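6b protein (Agrobacterium vitis, PDB 3AQ2) disturbs plant cell proliferation, has an ADP-ribosylation fold, and probably acts on the host's miRNA machinery. Local coordinates at residues F44-D55 / E186-P196. Sequence-based numbering, arbitrary orientation.
Sequences FNRSVVNPNEYD and EFQLSDLIHYP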
ATOM      1  N   PHE A  44      -5.284  -0.152  14.543  1.00 13.40           N
ATOM      2  CA  PHE A  44      -4.337   0.964  14.429  1.00 13.49           C
ATOM      3  C   PHE A  44      -4.932   2.348  14.566  1.00 14.12           C
ATOM      4  O   PHE A  44      -4.284   3.239  15.116  1.00 15.77           O
ATOM      5  CB  PHE A  44      -3.534   0.871  13.125  1.00 12.55           C
ATOM      6  CG  PHE A  44      -4.384   0.774  11.876  1.00 12.63           C
ATOM      7  CD1 PHE A  44      -4.742   1.929  11.165  1.00 12.23           C
ATOM      8  CD2 PHE A  44      -4.829  -0.460  11.418  1.00 12.44           C
ATOM      9  CE1 PHE A  44      -5.524   1.848  10.006  1.00 12.23           C
ATOM     10  CE2 PHE A  44      -5.615  -0.556  10.247  1.00 12.82           C
ATOM     11  CZ  PHE A  44      -5.967   0.607   9.553  1.00 12.77           C
ATOM     12  N   ASN A  45      -6.159   2.526  14.078  1.00 13.26           N
ATOM     13  CA  ASN A  45      -6.801   3.833  14.112  1.00 13.37           C
ATOM     14  C   ASN A  45      -7.843   3.937  15.211  1.00 13.92           C
ATOM     15  O   ASN A  45      -8.739   3.099  15.299  1.00 13.52           O
ATOM     16  CB  ASN A  45      -7.447   4.160  12.759  1.00 12.73           C
ATOM     17  CG  ASN A  45      -7.861   5.623  12.658  1.00 14.93           C
ATOM     18  OD1 ASN A  45      -7.014   6.521  12.705  1.00 15.48           O
ATOM     19  ND2 ASN A  45      -9.166   5.871  12.528  1.00 16.42           N
ATOM     20  N   ARG A  46      -7.728   4.986  16.027  1.00 14.51           N
ATOM     21  CA  ARG A  46      -8.677   5.238  17.111  1.00 15.78           C
ATOM     22  C   ARG A  46     -10.053   5.644  16.585  1.00 15.71           C
ATOM     23  O   ARG A  46     -10.172   6.383  15.605  1.00 14.86           O
ATOM     24  CB  ARG A  46      -8.137   6.314  18.060  1.00 17.64           C
ATOM     25  CG  ARG A  46      -6.829   5.926  18.732  1.00 20.63           C
ATOM     26  CD  ARG A  46      -7.027   4.787  19.739  1.00 25.76           C
ATOM     27  NE  ARG A  46      -5.756   4.156  20.101  1.00 28.73           N
ATOM     28  CZ  ARG A  46      -5.630   3.109  20.913  1.00 30.40           C
ATOM     29  NH1 ARG A  46      -6.701   2.556  21.468  1.00 30.77           N
ATOM     30  NH2 ARG A  46      -4.421   2.613  21.166  1.00 31.23           N
ATOM     31  N   SER A  47     -11.088   5.118  17.226  1.00 15.58           N
ATOM     32  CA  SER A  47     -12.458   5.427  16.854  1.00 15.54           C
ATOM     33  C   SER A  47     -12.758   6.901  17.101  1.00 16.31           C
ATOM     34  O   SER A  47     -12.266   7.487  18.072  1.00 17.08           O
ATOM     35  CB  SER A  47     -13.412   4.572  17.687  1.00 16.12           C
ATOM     36  OG  SER A  47     -14.759   4.947  17.501  1.00 14.82           O
ATOM     37  N   VAL A  48     -13.565   7.492  16.226  1.00 16.30           N
ATOM     38  CA  VAL A  48     -14.066   8.853  16.438  1.00 17.90           C
ATOM     39  C   VAL A  48     -15.304   8.831  17.343  1.00 19.03           C
ATOM     40  O   VAL A  48     -15.696   9.856  17.893  1.00 19.38           O
ATOM     41  CB  VAL A  48     -14.348   9.573  15.090  1.00 17.72           C
ATOM     42  CG1 VAL A  48     -14.641  11.021  15.322  1.00 21.58           C
ATOM     43  CG2 VAL A  48     -13.140   9.466  14.187  1.00 19.46           C
ATOM     44  N   VAL A  49     -15.893   7.648  17.502  1.00 20.10           N
ATOM     45  CA  VAL A  49     -17.058   7.454  18.370  1.00 22.38           C
ATOM     46  C   VAL A  49     -16.615   7.222  19.824  1.00 23.77           C
ATOM     47  O   VAL A  49     -17.110   7.878  20.744  1.00 24.76           O
ATOM     48  CB  VAL A  49     -17.963   6.308  17.850  1.00 22.01           C
ATOM     49  CG1 VAL A  49     -19.153   6.078  18.781  1.00 24.23           C
ATOM     50  CG2 VAL A  49     -18.468   6.636  16.458  1.00 22.65           C
ATOM     51  N   ASN A  50     -15.694   6.286  20.034  1.00 24.61           N
ATOM     52  CA  ASN A  50     -14.995   6.198  21.324  1.00 26.36           C
ATOM     53  C   ASN A  50     -13.476   6.256  21.130  1.00 26.29           C
ATOM     54  O   ASN A  50     -12.854   5.245  20.789  1.00 25.58           O
ATOM     55  CB  ASN A  50     -15.425   4.961  22.121  1.00 27.56           C
ATOM     56  CG  ASN A  50     -14.776   4.899  23.506  1.00 29.14           C
ATOM     57  OD1 ASN A  50     -13.789   5.591  23.790  1.00 31.72           O
ATOM     58  ND2 ASN A  50     -15.329   4.063  24.373  1.00 33.23           N
ATOM     59  N   PRO A  51     -12.884   7.454  21.316  1.00 26.87           N
ATOM     60  CA  PRO A  51     -11.492   7.832  21.000  1.00 26.83           C
ATOM     61  C   PRO A  51     -10.398   7.033  21.715  1.00 26.86           C
ATOM     62  O   PRO A  51      -9.212   7.140  21.360  1.00 27.15           O
ATOM     63  CB  PRO A  51     -11.426   9.300  21.433  1.00 27.70           C
ATOM     64  CG  PRO A  51     -12.827   9.763  21.386  1.00 28.21           C
ATOM     65  CD  PRO A  51     -13.638   8.604  21.843  1.00 28.38           C
ATOM     66  N   ASN A  52     -10.798   6.250  22.705  1.00 26.71           N
ATOM     67  CA  ASN A  52      -9.864   5.426  23.452  1.00 27.36           C
ATOM     68  C   ASN A  52      -9.816   4.001  22.921  1.00 26.52           C
ATOM     69  O   ASN A  52      -8.870   3.265  23.228  1.00 27.18           O
ATOM     70  CB  ASN A  52     -10.240   5.393  24.936  1.00 28.64           C
ATOM     71  CG  ASN A  52     -10.409   6.772  25.534  1.00 31.26           C
ATOM     72  OD1 ASN A  52      -9.539   7.637  25.416  1.00 33.22           O
ATOM     73  ND2 ASN A  52     -11.531   6.976  26.200  1.00 33.43           N
ATOM     74  N   GLU A  53     -10.836   3.619  22.140  1.00 24.83           N
ATOM     75  CA  GLU A  53     -10.908   2.287  21.522  1.00 23.35           C
ATOM     76  C   GLU A  53     -10.541   2.408  20.058  1.00 20.36           C
ATOM     77  O   GLU A  53     -10.537   3.505  19.507  1.00 19.18           O
ATOM     78  CB  GLU A  53     -12.323   1.718  21.586  1.00 23.96           C
ATOM     79  CG  GLU A  53     -12.896   1.462  22.978  1.00 26.87           C
ATOM     80  CD  GLU A  53     -14.244   0.743  22.931  1.00 28.11           C
ATOM     81  OE1 GLU A  53     -14.906   0.745  21.867  1.00 33.72           O
ATOM     82  OE2 GLU A  53     -14.652   0.171  23.969  1.00 33.77           O
ATOM     83  N   TYR A  54     -10.252   1.276  19.419  1.00 18.01           N
ATOM     84  CA  TYR A  54      -9.951   1.289  17.990  1.00 16.23           C
ATOM     85  C   TYR A  54     -11.229   1.291  17.159  1.00 15.29           C
ATOM     86  O   TYR A  54     -12.277   0.833  17.623  1.00 15.82           O
ATOM     87  CB  TYR A  54      -9.133   0.065  17.601  1.00 16.25           C
ATOM     88  CG  TYR A  54      -7.729   0.028  18.151  1.00 15.98           C
ATOM     89  CD1 TYR A  54      -7.380  -0.893  19.137  1.00 17.64           C
ATOM     90  CD2 TYR A  54      -6.748   0.893  17.669  1.00 17.11           C
ATOM     91  CE1 TYR A  54      -6.084  -0.950  19.640  1.00 17.17           C
ATOM     92  CE2 TYR A  54      -5.447   0.848  18.165  1.00 17.48           C
ATOM     93  CZ  TYR A  54      -5.122  -0.076  19.145  1.00 17.61           C
ATOM     94  OH  TYR A  54      -3.830  -0.135  19.626  1.00 17.35           O
ATOM     95  N   ASP A  55     -11.136   1.787  15.926  1.00 14.10           N
ATOM     96  CA  ASP A  55     -12.244   1.615  14.971  1.00 13.94           C
ATOM     97  C   ASP A  55     -12.277   0.172  14.447  1.00 13.76           C
ATOM     98  O   ASP A  55     -11.611  -0.708  15.005  1.00 14.35           O
ATOM     99  CB  ASP A  55     -12.236   2.692  13.860  1.00 13.23           C
ATOM    100  CG  ASP A  55     -11.109   2.517  12.833  1.00 12.77           C
ATOM    101  OD1 ASP A  55     -10.445   1.451  12.775  1.00 12.25           O
ATOM    102  OD2 ASP A  55     -10.909   3.475  12.051  1.00 13.57           O
ATOM    103  N   GLU A 186     -17.109   1.168  11.291  1.00 17.03           N
ATOM    104  CA  GLU A 186     -16.464   2.466  11.400  1.00 15.87           C
ATOM    105  C   GLU A 186     -15.050   2.388  10.868  1.00 14.90           C
ATOM    106  O   GLU A 186     -14.237   1.619  11.368  1.00 13.92           O
ATOM    107  CB  GLU A 186     -16.419   2.970  12.843  1.00 16.31           C
ATOM    108  CG  GLU A 186     -15.913   4.409  12.897  1.00 16.88           C
ATOM    109  CD  GLU A 186     -15.354   4.819  14.243  1.00 19.09           C
ATOM    110  OE1 GLU A 186     -15.789   4.269  15.277  1.00 18.85           O
ATOM    111  OE2 GLU A 186     -14.471   5.704  14.236  1.00 19.60           O
ATOM    112  N   PHE A 187     -14.776   3.200   9.860  1.00 14.32           N
ATOM    113  CA  PHE A 187     -13.437   3.301   9.305  1.00 13.91           C
ATOM    114  C   PHE A 187     -13.263   4.633   8.583  1.00 14.52           C
ATOM    115  O   PHE A 187     -14.239   5.337   8.303  1.00 14.82           O
ATOM    116  CB  PHE A 187     -13.130   2.099   8.387  1.00 14.02           C
ATOM    117  CG  PHE A 187     -14.118   1.918   7.264  1.00 15.03           C
ATOM    118  CD1 PHE A 187     -14.014   2.679   6.095  1.00 14.35           C
ATOM    119  CD2 PHE A 187     -15.133   0.971   7.361  1.00 15.72           C
ATOM    120  CE1 PHE A 187     -14.925   2.510   5.045  1.00 14.60           C
ATOM    121  CE2 PHE A 187     -16.043   0.787   6.314  1.00 17.82           C
ATOM    122  CZ  PHE A 187     -15.940   1.558   5.159  1.00 15.96           C
ATOM    123  N   GLN A 188     -12.015   4.975   8.288  1.00 14.18           N
ATOM    124  CA  GLN A 188     -11.703   6.272   7.688  1.00 15.02           C
ATOM    125  C   GLN A 188     -12.046   6.331   6.214  1.00 15.48           C
ATOM    126  O   GLN A 188     -11.794   5.385   5.476  1.00 14.53           O
ATOM    127  CB  GLN A 188     -10.215   6.561   7.818  1.00 14.49           C
ATOM    128  CG  GLN A 188      -9.733   6.722   9.217  1.00 14.69           C
ATOM    129  CD  GLN A 188      -8.234   6.728   9.236  1.00 13.39           C
ATOM    130  OE1 GLN A 188      -7.609   7.785   9.142  1.00 13.76           O
ATOM    131  NE2 GLN A 188      -7.640   5.538   9.321  1.00 14.27           N
ATOM    132  N   LEU A 189     -12.598   7.469   5.803  1.00 16.25           N
ATOM    133  CA  LEU A 189     -12.834   7.766   4.402  1.00 17.25           C
ATOM    134  C   LEU A 189     -12.287   9.155   4.120  1.00 17.46           C
ATOM    135  O   LEU A 189     -12.894  10.166   4.494  1.00 18.05           O
ATOM    136  CB  LEU A 189     -14.324   7.711   4.072  1.00 18.28           C
ATOM    137  CG  LEU A 189     -14.955   6.348   3.797  1.00 20.29           C
ATOM    138  CD1 LEU A 189     -16.473   6.500   3.757  1.00 22.83           C
ATOM    139  CD2 LEU A 189     -14.445   5.767   2.488  1.00 21.58           C
ATOM    140  N   SER A 190     -11.138   9.191   3.457  1.00 16.96           N
ATOM    141  CA  SER A 190     -10.415  10.432   3.192  1.00 17.76           C
ATOM    142  C   SER A 190      -9.400  10.180   2.085  1.00 16.77           C
ATOM    143  O   SER A 190      -9.053   9.031   1.784  1.00 16.62           O
ATOM    144  CB  SER A 190      -9.669  10.898   4.445  1.00 17.77           C
ATOM    145  OG  SER A 190      -9.134  12.200   4.254  1.00 21.43           O
ATOM    146  N   ASP A 191      -8.898  11.252   1.483  1.00 16.83           N
ATOM    147  CA  ASP A 191      -7.837  11.080   0.483  1.00 16.26           C
ATOM    148  C   ASP A 191      -6.458  10.874   1.114  1.00 15.58           C
ATOM    149  O   ASP A 191      -5.499  10.510   0.428  1.00 14.63           O
ATOM    150  CB  ASP A 191      -7.850  12.227  -0.515  1.00 17.45           C
ATOM    151  CG  ASP A 191      -9.091  12.201  -1.383  1.00 18.16           C
ATOM    152  OD1 ASP A 191      -9.320  11.183  -2.079  1.00 18.09           O
ATOM    153  OD2 ASP A 191      -9.844  13.195  -1.361  1.00 22.62           O
ATOM    154  N   LEU A 192      -6.375  11.099   2.425  1.00 15.67           N
ATOM    155  CA  LEU A 192      -5.220  10.670   3.221  1.00 15.30           C
ATOM    156  C   LEU A 192      -5.737  10.113   4.539  1.00 15.10           C
ATOM    157  O   LEU A 192      -6.372  10.836   5.325  1.00 16.09           O
ATOM    158  CB  LEU A 192      -4.263  11.831   3.525  1.00 16.39           C
ATOM    159  CG  LEU A 192      -3.306  12.384   2.473  1.00 17.80           C
ATOM    160  CD1 LEU A 192      -2.575  13.570   3.077  1.00 18.09           C
ATOM    161  CD2 LEU A 192      -2.307  11.338   1.994  1.00 18.59           C
ATOM    162  N   ILE A 193      -5.471   8.837   4.779  1.00 14.10           N
ATOM    163  CA  ILE A 193      -5.907   8.176   6.006  1.00 13.70           C
ATOM    164  C   ILE A 193      -4.723   7.774   6.879  1.00 13.16           C
ATOM    165  O   ILE A 193      -3.619   7.553   6.383  1.00 13.16           O
ATOM    166  CB  ILE A 193      -6.799   6.934   5.701  1.00 13.45           C
ATOM    167  CG1 ILE A 193      -6.045   5.863   4.900  1.00 13.00           C
ATOM    168  CG2 ILE A 193      -8.073   7.372   4.953  1.00 13.90           C
ATOM    169  CD1 ILE A 193      -6.787   4.527   4.803  1.00 13.57           C
ATOM    170  N   HIS A 194      -4.945   7.703   8.183  1.00 12.96           N
ATOM    171  CA  HIS A 194      -3.969   7.110   9.084  1.00 13.53           C
ATOM    172  C   HIS A 194      -3.905   5.597   8.830  1.00 13.04           C
ATOM    173  O   HIS A 194      -4.922   4.901   8.932  1.00 13.23           O
ATOM    174  CB  HIS A 194      -4.379   7.410  10.525  1.00 14.53           C
ATOM    175  CG  HIS A 194      -3.604   6.659  11.556  1.00 17.01           C
ATOM    176  ND1 HIS A 194      -2.236   6.487  11.498  1.00 21.00           N
ATOM    177  CD2 HIS A 194      -4.007   6.090  12.717  1.00 20.15           C
ATOM    178  CE1 HIS A 194      -1.836   5.810  12.560  1.00 19.69           C
ATOM    179  NE2 HIS A 194      -2.892   5.549  13.310  1.00 23.06           N
ATOM    180  N   TYR A 195      -2.718   5.092   8.493  1.00 12.62           N
ATOM    181  CA  TYR A 195      -2.576   3.687   8.101  1.00 12.40           C
ATOM    182  C   TYR A 195      -1.123   3.232   8.264  1.00 12.66           C
ATOM    183  O   TYR A 195      -0.212   3.966   7.881  1.00 12.59           O
ATOM    184  CB  TYR A 195      -3.011   3.517   6.639  1.00 11.54           C
ATOM    185  CG  TYR A 195      -3.253   2.084   6.221  1.00 11.13           C
ATOM    186  CD1 TYR A 195      -4.546   1.548   6.236  1.00 10.93           C
ATOM    187  CD2 TYR A 195      -2.193   1.266   5.809  1.00 11.80           C
ATOM    188  CE1 TYR A 195      -4.779   0.225   5.858  1.00 11.19           C
ATOM    189  CE2 TYR A 195      -2.409  -0.059   5.431  1.00 11.69           C
ATOM    190  CZ  TYR A 195      -3.709  -0.566   5.456  1.00 11.12           C
ATOM    191  OH  TYR A 195      -3.929  -1.873   5.080  1.00 11.68           O
ATOM    192  N   PRO A 196      -0.899   2.030   8.836  1.00 12.31           N
ATOM    193  CA  PRO A 196       0.488   1.617   9.071  1.00 12.35           C
ATOM    194  C   PRO A 196       1.215   1.305   7.773  1.00 11.60           C
ATOM    195  O   PRO A 196       0.674   0.619   6.906  1.00 11.59           O
ATOM    196  CB  PRO A 196       0.348   0.331   9.902  1.00 12.47           C
ATOM    197  CG  PRO A 196      -1.075   0.359  10.431  1.00 13.52           C
ATOM    198  CD  PRO A 196      -1.845   1.010   9.326  1.00 12.82           C
TER
HETATM  199  O   HOH W   1      -9.835   3.380   9.474  1.00 11.80           O
HETATM  200  O   HOH W   2     -12.688   5.733  12.050  1.00 18.57           O
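Glu186 grips the loop 44-55 with both oxygens of its carboxylate. Ser47 OG donates to Glu186 OE1 over 2.5 Å, on the syn lone pair. Glu186 OE2 takes the backbone N-H of Val48 at 2.8 Å, nearly straight at 163° and also on the syn side. Donors from two successive residues thus hold one carboxylate oxygen each. The extended side chain, with CG anti to the backbone N (chi1 -172°), brings it there. Ser47 OG also accepts from the backbone N of Val49 and of Asn50, an ST turn and an ST motif, so the same hydroxyl shapes the loop and binds Glu186.

Water bridges carry the polar contact onward. One water donates to both Asp55 OD2 and Glu186 OE2, which lie 4.7 Å apart; it probably eases the repulsion between the two acids. A second donates to Asp55 OD2 and accepts from Gln188 N and NE2. Asn45 ND2 reaches the same Asp55 oxygen from above the carboxylate plane.

In the fold, the loop joins strands 41-43 and 58-60. It packs against residues 186-188 and, at and just beyond the end of strand 192-194, against His194, Tyr195 and Pro196; the strand pairs antiparallel with strand 83-85.

The amides of Asn45 and Gln188 stack with planes 6° apart. Two bonds to the backbone of His194 fix the rotation of the Gln188 amide: OE1 accepts from N, and NE2 donates to O. His194 NE2 makes a weak bond to Phe44 O, while ND1 bonds to Arg82 O. Asn45 OD1 sits in the imidazole plane, 3.0 Å from His194 CD2.

The apolar contact centres on Phe44. Pro196 CD lies over one ring face, a CH-pi contact 3.6 Å from the centroid. Phe44 CZ meets Tyr195 CD1 at 3.7 Å, the rings oblique. Leu59 of strand 58-60 touches all three side chains.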